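RND efflux system, outer membrane lipoprotein, NodT family (Burkholderia mallei, PDB 6U94) probably serves as the outer-membrane channel component of an RND efflux system, giving exported compounds a route out of the cell. Local coordinates at residues Q238-L243 with G249-G254; P308-T313 with S320-G325; P342-N345 with A351-D354; K393-M398 with F431-L436. All blocks are in the same frame, centred on the assembly; numbering follows the deposited sequence.

Contact 1 (Q238-L243 with G249-G254)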
loop_
_atom_site.group_PDB
_atom_site.type_symbol
_atom_site.label_atom_id
_atom_site.label_comp_id
_atom_site.label_asym_id
_atom_site.label_seq_id
_atom_site.Cartn_x
_atom_site.Cartn_y
_atom_site.Cartn_z
ATOM N N GLN A 238 -17.351 0.348 -5.460
ATOM C CA GLN A 238 -16.686 -0.760 -4.781
ATOM C C GLN A 238 -15.955 -0.287 -3.531
ATOM O O GLN A 238 -15.998 -0.953 -2.490
ATOM C CB GLN A 238 -15.713 -1.451 -5.736
ATOM C CG GLN A 238 -16.351 -2.041 -6.982
ATOM C CD GLN A 238 -15.315 -2.474 -8.002
ATOM O OE1 GLN A 238 -14.137 -2.135 -7.887
ATOM N NE2 GLN A 238 -15.749 -3.226 -9.007
ATOM N N ASP A 239 -15.267 0.856 -3.619
ATOM C CA ASP A 239 -14.565 1.395 -2.459
ATOM C C ASP A 239 -15.523 1.647 -1.303
ATOM O O ASP A 239 -15.225 1.307 -0.150
ATOM C CB ASP A 239 -13.846 2.693 -2.832
ATOM C CG ASP A 239 -12.817 2.503 -3.928
ATOM O OD1 ASP A 239 -12.565 1.351 -4.338
ATOM O OD2 ASP A 239 -12.260 3.520 -4.382
ATOM N N GLU A 240 -16.680 2.244 -1.593
ATOM C CA GLU A 240 -17.634 2.556 -0.537
ATOM C C GLU A 240 -18.251 1.292 0.053
ATOM O O GLU A 240 -18.555 1.256 1.252
ATOM C CB GLU A 240 -18.716 3.491 -1.076
ATOM C CG GLU A 240 -18.171 4.829 -1.550
ATOM C CD GLU A 240 -19.241 5.730 -2.141
ATOM O OE1 GLU A 240 -20.273 5.207 -2.614
ATOM O OE2 GLU A 240 -19.048 6.965 -2.124
ATOM N N ASN A 241 -18.443 0.252 -0.764
ATOM C CA ASN A 241 -18.937 -1.018 -0.240
ATOM C C ASN A 241 -17.926 -1.644 0.713
ATOM O O ASN A 241 -18.266 -2.012 1.844
ATOM C CB ASN A 241 -19.254 -1.979 -1.387
ATOM C CG ASN A 241 -20.740 -2.105 -1.648
ATOM O OD1 ASN A 241 -21.508 -1.175 -1.399
ATOM N ND2 ASN A 241 -21.157 -3.265 -2.144
ATOM N N ALA A 242 -16.672 -1.770 0.269
ATOM C CA ALA A 242 -15.637 -2.356 1.114
ATOM C C ALA A 242 -15.425 -1.532 2.375
ATOM O O ALA A 242 -15.169 -2.085 3.452
ATOM C CB ALA A 242 -14.329 -2.486 0.329
ATOM N N LEU A 243 -15.534 -0.206 2.262
ATOM C CA LEU A 243 -15.376 0.648 3.433
ATOM C C LEU A 243 -16.483 0.394 4.448
ATOM O O LEU A 243 -16.232 0.369 5.659
ATOM C CB LEU A 243 -15.354 2.116 3.009
ATOM C CG LEU A 243 -14.790 3.124 4.009
ATOM C CD1 LEU A 243 -13.410 2.696 4.473
ATOM C CD2 LEU A 243 -14.733 4.509 3.384
ATOM N N GLY A 249 -20.604 -0.954 9.430
ATOM C CA GLY A 249 -21.836 -0.202 9.413
ATOM C C GLY A 249 -21.865 0.846 8.321
ATOM O O GLY A 249 -20.937 0.965 7.515
ATOM N N PRO A 250 -22.946 1.627 8.273
ATOM C CA PRO A 250 -23.053 2.678 7.256
ATOM C C PRO A 250 -21.959 3.724 7.412
ATOM O O PRO A 250 -21.431 3.950 8.503
ATOM C CB PRO A 250 -24.441 3.278 7.510
ATOM C CG PRO A 250 -25.193 2.207 8.226
ATOM C CD PRO A 250 -24.176 1.506 9.073
ATOM N N LEU A 251 -21.622 4.368 6.292
ATOM C CA LEU A 251 -20.560 5.363 6.285
ATOM C C LEU A 251 -21.060 6.678 6.880
ATOM O O LEU A 251 -22.198 7.083 6.621
ATOM C CB LEU A 251 -20.051 5.601 4.866
ATOM C CG LEU A 251 -19.537 4.387 4.088
ATOM C CD1 LEU A 251 -18.977 4.814 2.741
ATOM C CD2 LEU A 251 -18.490 3.635 4.891
ATOM N N PRO A 252 -20.239 7.355 7.680
ATOM C CA PRO A 252 -20.641 8.658 8.219
ATOM C C PRO A 252 -20.749 9.708 7.125
ATOM O O PRO A 252 -20.122 9.617 6.068
ATOM C CB PRO A 252 -19.521 8.997 9.211
ATOM C CG PRO A 252 -18.350 8.186 8.757
ATOM C CD PRO A 252 -18.926 6.922 8.191
ATOM N N ALA A 253 -21.568 10.728 7.404
ATOM C CA ALA A 253 -21.818 11.783 6.428
ATOM C C ALA A 253 -20.564 12.582 6.099
ATOM O O ALA A 253 -20.531 13.261 5.068
ATOM C CB ALA A 253 -22.915 12.719 6.937
ATOM N N GLY A 254 -19.534 12.518 6.946
ATOM C CA GLY A 254 -18.299 13.218 6.642
ATOM C C GLY A 254 -17.594 12.670 5.416
ATOM O O GLY A 254 -16.939 13.418 4.684
#

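Contact 2 (P308-T313 with S320-G325)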
loop_
_atom_site.group_PDB
_atom_site.type_symbol
_atom_site.label_atom_id
_atom_site.label_comp_id
_atom_site.label_asym_id
_atom_site.label_seq_id
_atom_site.Cartn_x
_atom_site.Cartn_y
_atom_site.Cartn_z
ATOM N N PRO A 308 19.394 -7.744 14.687
ATOM C CA PRO A 308 20.212 -6.538 14.509
ATOM C C PRO A 308 19.646 -5.359 15.288
ATOM O O PRO A 308 18.432 -5.215 15.448
ATOM C CB PRO A 308 20.154 -6.282 12.997
ATOM C CG PRO A 308 19.755 -7.598 12.387
ATOM C CD PRO A 308 18.864 -8.251 13.409
ATOM N N ARG A 309 20.544 -4.513 15.781
ATOM C CA ARG A 309 20.168 -3.262 16.438
ATOM C C ARG A 309 20.689 -2.119 15.572
ATOM O O ARG A 309 21.839 -1.698 15.697
ATOM C CB ARG A 309 20.690 -3.189 17.888
ATOM C CG ARG A 309 22.142 -3.593 18.100
ATOM C CD ARG A 309 22.443 -3.803 19.588
ATOM N NE ARG A 309 22.178 -2.618 20.404
ATOM C CZ ARG A 309 22.432 -2.534 21.709
ATOM N NH1 ARG A 309 22.962 -3.566 22.351
ATOM N NH2 ARG A 309 22.163 -1.416 22.374
ATOM N N ILE A 310 19.824 -1.628 14.680
ATOM C CA ILE A 310 20.141 -0.545 13.759
ATOM C C ILE A 310 18.926 0.364 13.650
ATOM O O ILE A 310 17.812 0.002 14.039
ATOM C CB ILE A 310 20.520 -1.054 12.349
ATOM C CG1 ILE A 310 19.370 -1.893 11.779
ATOM C CG2 ILE A 310 21.823 -1.841 12.378
ATOM C CD1 ILE A 310 19.499 -2.216 10.305
ATOM N N THR A 311 19.151 1.557 13.104
ATOM C CA THR A 311 18.036 2.385 12.677
ATOM C C THR A 311 17.475 1.842 11.372
ATOM O O THR A 311 18.183 1.205 10.586
ATOM C CB THR A 311 18.462 3.846 12.499
ATOM O OG1 THR A 311 19.508 3.937 11.517
ATOM C CG2 THR A 311 18.944 4.425 13.825
ATOM N N LEU A 312 16.186 2.085 11.151
ATOM C CA LEU A 312 15.521 1.602 9.949
ATOM C C LEU A 312 15.297 2.681 8.900
ATOM O O LEU A 312 15.227 2.361 7.710
ATOM C CB LEU A 312 14.173 0.971 10.305
ATOM C CG LEU A 312 14.249 -0.293 11.160
ATOM C CD1 LEU A 312 12.853 -0.764 11.517
ATOM C CD2 LEU A 312 15.021 -1.380 10.428
ATOM N N THR A 313 15.180 3.945 9.303
ATOM C CA THR A 313 14.850 5.021 8.383
ATOM C C THR A 313 15.858 6.150 8.514
ATOM O O THR A 313 16.466 6.349 9.569
ATOM C CB THR A 313 13.439 5.580 8.626
ATOM O OG1 THR A 313 13.325 6.027 9.983
ATOM C CG2 THR A 313 12.387 4.517 8.347
ATOM N N SER A 320 17.400 3.847 5.919
ATOM C CA SER A 320 18.658 4.267 6.517
ATOM C C SER A 320 19.833 3.558 5.848
ATOM O O SER A 320 19.691 2.495 5.235
ATOM C CB SER A 320 18.666 3.981 8.021
ATOM O OG SER A 320 18.667 2.585 8.289
ATOM N N ALA A 321 21.014 4.167 5.978
ATOM C CA ALA A 321 22.219 3.545 5.441
ATOM C C ALA A 321 22.513 2.215 6.125
ATOM O O ALA A 321 23.009 1.283 5.483
ATOM C CB ALA A 321 23.409 4.496 5.587
ATOM N N SER A 322 22.218 2.107 7.423
ATOM C CA SER A 322 22.420 0.841 8.125
ATOM C C SER A 322 21.575 -0.267 7.510
ATOM O O SER A 322 22.065 -1.374 7.256
ATOM C CB SER A 322 22.091 1.001 9.612
ATOM O OG SER A 322 23.061 1.788 10.279
ATOM N N LEU A 323 20.298 0.022 7.251
ATOM C CA LEU A 323 19.398 -0.991 6.710
ATOM C C LEU A 323 19.786 -1.367 5.285
ATOM O O LEU A 323 19.828 -2.551 4.935
ATOM C CB LEU A 323 17.954 -0.494 6.767
ATOM C CG LEU A 323 16.876 -1.458 6.271
ATOM C CD1 LEU A 323 16.983 -2.800 6.981
ATOM C CD2 LEU A 323 15.500 -0.857 6.486
ATOM N N ALA A 324 20.073 -0.366 4.449
ATOM C CA ALA A 324 20.525 -0.648 3.092
ATOM C C ALA A 324 21.859 -1.377 3.091
ATOM O O ALA A 324 22.119 -2.195 2.202
ATOM C CB ALA A 324 20.628 0.650 2.291
ATOM N N GLY A 325 22.720 -1.092 4.072
ATOM C CA GLY A 325 23.992 -1.784 4.152
ATOM C C GLY A 325 23.850 -3.260 4.466
ATOM O O GLY A 325 24.649 -4.075 3.997
HETATM O O HOH W 1 22.018 2.576 12.751
#

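Contact 3 (P342-N345 with A351-D354)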
loop_
_atom_site.group_PDB
_atom_site.type_symbol
_atom_site.label_atom_id
_atom_site.label_comp_id
_atom_site.label_asym_id
_atom_site.label_seq_id
_atom_site.Cartn_x
_atom_site.Cartn_y
_atom_site.Cartn_z
ATOM N N PRO A 342 24.432 -17.983 26.238
ATOM C CA PRO A 342 23.811 -19.284 25.965
ATOM C C PRO A 342 22.321 -19.121 25.709
ATOM O O PRO A 342 21.593 -18.523 26.506
ATOM C CB PRO A 342 24.083 -20.088 27.244
ATOM C CG PRO A 342 25.248 -19.397 27.884
ATOM C CD PRO A 342 25.083 -17.945 27.558
ATOM N N ILE A 343 21.868 -19.653 24.576
ATOM C CA ILE A 343 20.448 -19.569 24.267
ATOM C C ILE A 343 19.658 -20.561 25.111
ATOM O O ILE A 343 18.526 -20.276 25.517
ATOM C CB ILE A 343 20.227 -19.777 22.759
ATOM C CG1 ILE A 343 20.806 -18.585 21.990
ATOM C CG2 ILE A 343 18.755 -19.952 22.442
ATOM C CD1 ILE A 343 20.697 -18.705 20.485
ATOM N N PHE A 344 20.241 -21.713 25.420
ATOM C CA PHE A 344 19.568 -22.749 26.184
ATOM C C PHE A 344 20.245 -22.947 27.533
ATOM O O PHE A 344 21.476 -22.922 27.633
ATOM C CB PHE A 344 19.551 -24.069 25.417
ATOM C CG PHE A 344 18.771 -24.013 24.141
ATOM C CD1 PHE A 344 17.388 -24.083 24.156
ATOM C CD2 PHE A 344 19.419 -23.882 22.923
ATOM C CE1 PHE A 344 16.663 -24.027 22.979
ATOM C CE2 PHE A 344 18.702 -23.825 21.745
ATOM C CZ PHE A 344 17.322 -23.900 21.773
ATOM N N ASN A 345 19.429 -23.144 28.571
ATOM C CA ASN A 345 19.964 -23.499 29.878
ATOM C C ASN A 345 20.487 -24.927 29.907
ATOM O O ASN A 345 21.277 -25.269 30.793
ATOM C CB ASN A 345 18.891 -23.306 30.953
ATOM C CG ASN A 345 18.284 -21.915 30.932
ATOM O OD1 ASN A 345 18.812 -20.983 31.539
ATOM N ND2 ASN A 345 17.166 -21.769 30.228
ATOM N N ALA A 351 28.192 -26.636 23.122
ATOM C CA ALA A 351 27.050 -26.633 22.216
ATOM C C ALA A 351 26.346 -25.282 22.199
ATOM O O ALA A 351 25.783 -24.891 21.170
ATOM C CB ALA A 351 26.070 -27.740 22.607
ATOM N N ASN A 352 26.368 -24.556 23.318
ATOM C CA ASN A 352 25.689 -23.268 23.383
ATOM C C ASN A 352 26.430 -22.173 22.630
ATOM O O ASN A 352 25.848 -21.113 22.377
ATOM C CB ASN A 352 25.497 -22.840 24.838
ATOM C CG ASN A 352 24.190 -23.328 25.421
ATOM O OD1 ASN A 352 23.123 -22.810 25.092
ATOM N ND2 ASN A 352 24.266 -24.324 26.296
ATOM N N LEU A 353 27.690 -22.398 22.267
ATOM C CA LEU A 353 28.498 -21.380 21.610
ATOM C C LEU A 353 28.839 -21.737 20.170
ATOM O O LEU A 353 29.679 -21.069 19.558
ATOM C CB LEU A 353 29.775 -21.126 22.413
ATOM C CG LEU A 353 29.574 -20.781 23.891
ATOM C CD1 LEU A 353 30.886 -20.334 24.513
ATOM C CD2 LEU A 353 28.490 -19.722 24.077
ATOM N N ASP A 354 28.211 -22.769 19.612
ATOM C CA ASP A 354 28.403 -23.159 18.221
ATOM C C ASP A 354 27.117 -22.869 17.460
ATOM O O ASP A 354 26.066 -23.437 17.773
ATOM C CB ASP A 354 28.775 -24.637 18.102
ATOM C CG ASP A 354 29.223 -25.009 16.702
ATOM O OD1 ASP A 354 30.415 -24.813 16.388
ATOM O OD2 ASP A 354 28.383 -25.484 15.909
#

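Contact 4 (K393-M398 with F431-L436)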
loop_
_atom_site.group_PDB
_atom_site.type_symbol
_atom_site.label_atom_id
_atom_site.label_comp_id
_atom_site.label_asym_id
_atom_site.label_seq_id
_atom_site.Cartn_x
_atom_site.Cartn_y
_atom_site.Cartn_z
ATOM N N LYS A 393 7.236 11.792 -9.916
ATOM C CA LYS A 393 7.956 12.949 -10.445
ATOM C C LYS A 393 8.186 12.824 -11.946
ATOM O O LYS A 393 8.100 13.817 -12.677
ATOM C CB LYS A 393 9.282 13.124 -9.703
ATOM C CG LYS A 393 9.114 13.634 -8.282
ATOM C CD LYS A 393 10.360 13.383 -7.450
ATOM C CE LYS A 393 10.177 13.846 -6.011
ATOM N NZ LYS A 393 10.187 15.331 -5.892
ATOM N N ALA A 394 8.478 11.613 -12.423
ATOM C CA ALA A 394 8.630 11.410 -13.859
ATOM C C ALA A 394 7.316 11.653 -14.589
ATOM O O ALA A 394 7.293 12.291 -15.648
ATOM C CB ALA A 394 9.148 10.001 -14.140
ATOM N N GLN A 395 6.211 11.157 -14.030
ATOM C CA GLN A 395 4.913 11.349 -14.663
ATOM C C GLN A 395 4.506 12.817 -14.669
ATOM O O GLN A 395 3.806 13.261 -15.584
ATOM C CB GLN A 395 3.856 10.500 -13.953
ATOM C CG GLN A 395 2.617 10.210 -14.781
ATOM C CD GLN A 395 2.879 9.226 -15.910
ATOM O OE1 GLN A 395 2.097 9.129 -16.855
ATOM N NE2 GLN A 395 3.977 8.483 -15.810
ATOM N N GLU A 396 4.932 13.583 -13.663
ATOM C CA GLU A 396 4.572 14.996 -13.609
ATOM C C GLU A 396 5.323 15.801 -14.665
ATOM O O GLU A 396 4.746 16.695 -15.294
ATOM C CB GLU A 396 4.834 15.552 -12.211
ATOM C CG GLU A 396 3.782 15.144 -11.187
ATOM C CD GLU A 396 4.133 15.573 -9.777
ATOM O OE1 GLU A 396 5.327 15.812 -9.501
ATOM O OE2 GLU A 396 3.209 15.672 -8.941
ATOM N N ALA A 397 6.609 15.501 -14.872
ATOM C CA ALA A 397 7.354 16.171 -15.932
ATOM C C ALA A 397 6.855 15.746 -17.306
ATOM O O ALA A 397 6.881 16.542 -18.251
ATOM C CB ALA A 397 8.849 15.884 -15.792
ATOM N N MET A 398 6.390 14.501 -17.433
ATOM C CA MET A 398 5.797 14.062 -18.692
ATOM C C MET A 398 4.495 14.802 -18.966
ATOM O O MET A 398 4.250 15.252 -20.093
ATOM C CB MET A 398 5.565 12.551 -18.659
ATOM C CG MET A 398 5.593 11.880 -20.021
ATOM S SD MET A 398 5.441 10.085 -19.905
ATOM C CE MET A 398 3.715 9.918 -19.472
ATOM N N PHE A 431 -4.236 12.753 -21.351
ATOM C CA PHE A 431 -5.248 12.174 -20.475
ATOM C C PHE A 431 -4.800 10.832 -19.910
ATOM O O PHE A 431 -5.116 10.505 -18.760
ATOM C CB PHE A 431 -6.570 12.031 -21.235
ATOM C CG PHE A 431 -7.684 11.461 -20.411
ATOM C CD1 PHE A 431 -7.965 11.969 -19.155
ATOM C CD2 PHE A 431 -8.463 10.424 -20.899
ATOM C CE1 PHE A 431 -8.994 11.445 -18.390
ATOM C CE2 PHE A 431 -9.497 9.897 -20.142
ATOM C CZ PHE A 431 -9.761 10.409 -18.887
ATOM N N ALA A 432 -4.054 10.048 -20.690
ATOM C CA ALA A 432 -3.531 8.789 -20.170
ATOM C C ALA A 432 -2.483 9.035 -19.094
ATOM O O ALA A 432 -2.425 8.309 -18.093
ATOM C CB ALA A 432 -2.950 7.949 -21.305
ATOM N N ALA A 433 -1.654 10.065 -19.277
ATOM C CA ALA A 433 -0.616 10.358 -18.296
ATOM C C ALA A 433 -1.195 10.937 -17.014
ATOM O O ALA A 433 -0.658 10.693 -15.928
ATOM C CB ALA A 433 0.415 11.315 -18.893
ATOM N N GLN A 434 -2.283 11.707 -17.116
ATOM C CA GLN A 434 -2.895 12.282 -15.924
ATOM C C GLN A 434 -3.554 11.205 -15.069
ATOM O O GLN A 434 -3.542 11.292 -13.836
ATOM C CB GLN A 434 -3.910 13.353 -16.319
ATOM C CG GLN A 434 -3.295 14.569 -16.994
ATOM C CD GLN A 434 -4.335 15.583 -17.422
ATOM O OE1 GLN A 434 -5.294 15.251 -18.122
ATOM N NE2 GLN A 434 -4.155 16.829 -16.998
ATOM N N GLN A 435 -4.142 10.190 -15.705
ATOM C CA GLN A 435 -4.692 9.072 -14.948
ATOM C C GLN A 435 -3.589 8.288 -14.252
ATOM O O GLN A 435 -3.730 7.916 -13.083
ATOM C CB GLN A 435 -5.500 8.161 -15.870
ATOM C CG GLN A 435 -6.729 8.821 -16.472
ATOM C CD GLN A 435 -7.340 8.001 -17.591
ATOM O OE1 GLN A 435 -7.183 8.326 -18.769
ATOM N NE2 GLN A 435 -8.045 6.933 -17.229
ATOM N N LEU A 436 -2.475 8.044 -14.950
ATOM C CA LEU A 436 -1.373 7.302 -14.348
ATOM C C LEU A 436 -0.791 8.026 -13.145
ATOM O O LEU A 436 -0.317 7.378 -12.207
ATOM C CB LEU A 436 -0.276 7.049 -15.382
ATOM C CG LEU A 436 -0.214 5.644 -15.978
ATOM C CD1 LEU A 436 1.108 5.427 -16.697
ATOM C CD2 LEU A 436 -0.418 4.601 -14.890
#

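Contact 1 (Q238-L243 with G249-G254)
Leu251 reaches Leu243 and Glu240 at a place where no flat side-chain group takes part; the flat groups touched are main-chain carbonyls. The CD2 methyl of Leu251 lies against the Leu243 carbonyl group, 3.8 Å from Leu243 C. Its CD1 methyl approaches the carbonyl of the preceding turn, 3.9 Å from Glu240 O. The motif is a helix followed by a connection that folds back briefly, so that Leu251 packs on the C-terminal part of the helix, and then leads away. Segment 238-243 belongs to helix 211-247, one of the long helices of this outer membrane factor. Segment 249-254 is the connection that follows it and leads into the short helix 253-256.

The contact is apolar and modest, with 149 Å² buried. Leu251 points at the helix and straddles one of its turns with its two methyls. Its CG stands anti to the carbonyl carbon (chi1 -57°), and this sets the fork against the helix. The side chains of Leu243 and Leu251 cross at about a right angle. Leu243 also packs on Thr173 of helix 156-203. Asp239 forms a salt bridge with Arg90. Pro252 rests on Gln57, Gln60 and Leu61 of helix 56-67, so the connection also touches a second helix. Leu251 CD2 sits 3.8 Å from Leu243 CG, and Leu251 CD1 sits 4.0 Å from Glu240 CB.

Contact 2 (P308-T313 with S320-G325)
Thr313 and Ser320 bring the two backbones close, with 4.3 Å between Thr313 CA and Ser320 CA. They diverge toward Ile310 and Ser322. Segment 308-313 is mostly extended, with a kink at Leu312, and forms no regular strand. Segment 320-325 opens helix 321-326, with Ser320 at the N-cap. One main-chain bond joins them, Ser320 N to Leu312 O at 3.2 Å. It is nearly straight at hydrogen (172°), but the donor stands above the carbonyl plane.

The Ser320 side chain does two jobs. Its OG donates to Thr311 O at 2.7 Å, again from above the carbonyl plane. The same OG accepts from Leu323 N at 3.2 Å, the capping bond. With OG between the backbone N and the carbonyl carbon (chi1 67°), it faces both partners.

The apolar part lies beside this. Ile310 CB meets Ser322 CB at 3.8 Å, while Ile310 CD1 reaches Leu323 CA. Leu312 CD2 and Leu323 CD2 touch at 4.0 Å. Leu323 then continues onto Val378 and Leu382 of helix 362-415. Water 1 accepts from Thr311 N and is hydrogen-bonded to Ser322 OG. Ile310, Leu312 and Thr313 also form backbone bonds with Ser276, Leu274 and Gly273.

Two bonds thus hold the Ser320 hydroxyl in rotation and settle its proton on the Thr311 side. One side chain both caps the helix and ties its first turn to the extended segment.

Contact 3 (P342-N345 with A351-D354)
Hydrogen bonding centres on Asn352, whose amide projects from the short helix 349-352 toward the main chain of Phe344. Phe344 N donates to Asn352 OD1 at 3.1 Å. The bond is fairly straight at hydrogen (157°), and the donor lies in the plane of the amide carbonyl. The other end of the amide is held too. Asn352 ND2 bonds to the main-chain oxygens of Ala346 and Ser348, in the turn between the two segments. These bonds fix the rotation of the amide and distinguish its oxygen from its nitrogen.

One polar approach is unfavourable. Phe344 O comes within 3.0 Å of Asn352 OD1, and both are acceptors. The bond from Phe344 N probably offsets this cost.

In the fold, the contact closes a short loop at one end of the elongated molecule, between the chain after helix 321-326 and helix 349-352. Outer membrane factors usually carry their membrane strands between long helices. The modelled chain has no regular strand, and here a side-chain amide bridges irregular backbone.

Pro342 and Phe344 also touch the amide by van der Waals contact. Pro342 CB packs beside it, 3.6 Å from Asn352 OD1 and 3.9 Å from Asn352 CB. Asn352 OD1 also lies at the edge of the Phe344 ring, near the ring plane, and 3.8 Å from Phe344 CB. One face of that ring carries Ile343 CG2, 3.9 Å above the plane and offset toward the rim. The ring runs away from the helix to touch Ala297 and Asp361. Ile343 packs on Ala301 and Phe306 of helix 299-306.

Contact 4 (K393-M398 with F431-L436)
This contact belongs to an antiparallel helical hairpin, formed by helix 362-415 and helix 421-454 with a short turn between them. Gln395 and Met398 of the first helix face Ala433 and Leu436 of the second. The axes of the two short segments come within 9.4 Å, and their directions differ by 154°. The backbones are closest at Gln395 and Ala433, with 6.7 Å between Gln395 CA and Ala433 CA.

Ala433 sits where the two backbones are nearest, and its methyl meets the end of Met398, with Met398 CE 3.6 Å from Ala433 CB. The Met398 chain leaves with CG anti to the backbone N (chi1 -152°) and stays extended to the sulfur. It then bends at chi3 (73°), which turns the methyl onto Ala433.

Gln395, one turn earlier, lies against Ala433 and Leu436. Its CG comes 3.5 Å from Ala433 O, and its CD lies 3.9 Å from Leu436 CB. The Gln395 and Leu436 side chains cross at about a right angle. Gln395 also touches Leu437 and Tyr440 of the same opposing helix. Ala433 has more neighbours on helix 362-415, namely Ile399 and Leu402.

The contact has a solvent side. Gln395 and Ala433 are buried, whereas Met398 and Leu436 are exposed. Phe431 packs on Leu186 and Thr190 of helix 156-203. A long antiparallel pair of this kind is typical of the coiled-coil hairpins that build the helical barrel of outer membrane factors.

Contact 2 is the more buried: four of its seven touching residues are buried and none is exposed. Contact 4 is half exposed, and contact 3 lies far out, about 41 Å from the chain centre to its own. Contacts 1 and 4 concern the long helices, and helix 156-203 lies beside each. Contact 1 is apolar and sets a connection against a helix. Contact 4 pairs two helices, mixing a methyl contact with a glutamine laid against main chain. Contacts 2 and 3 hold short helices to irregular chain, through a serine hydroxyl and an asparagine amide respectively. Helix 362-415 links contacts 2 and 4, since Leu323 packs on the helix that carries 393-398.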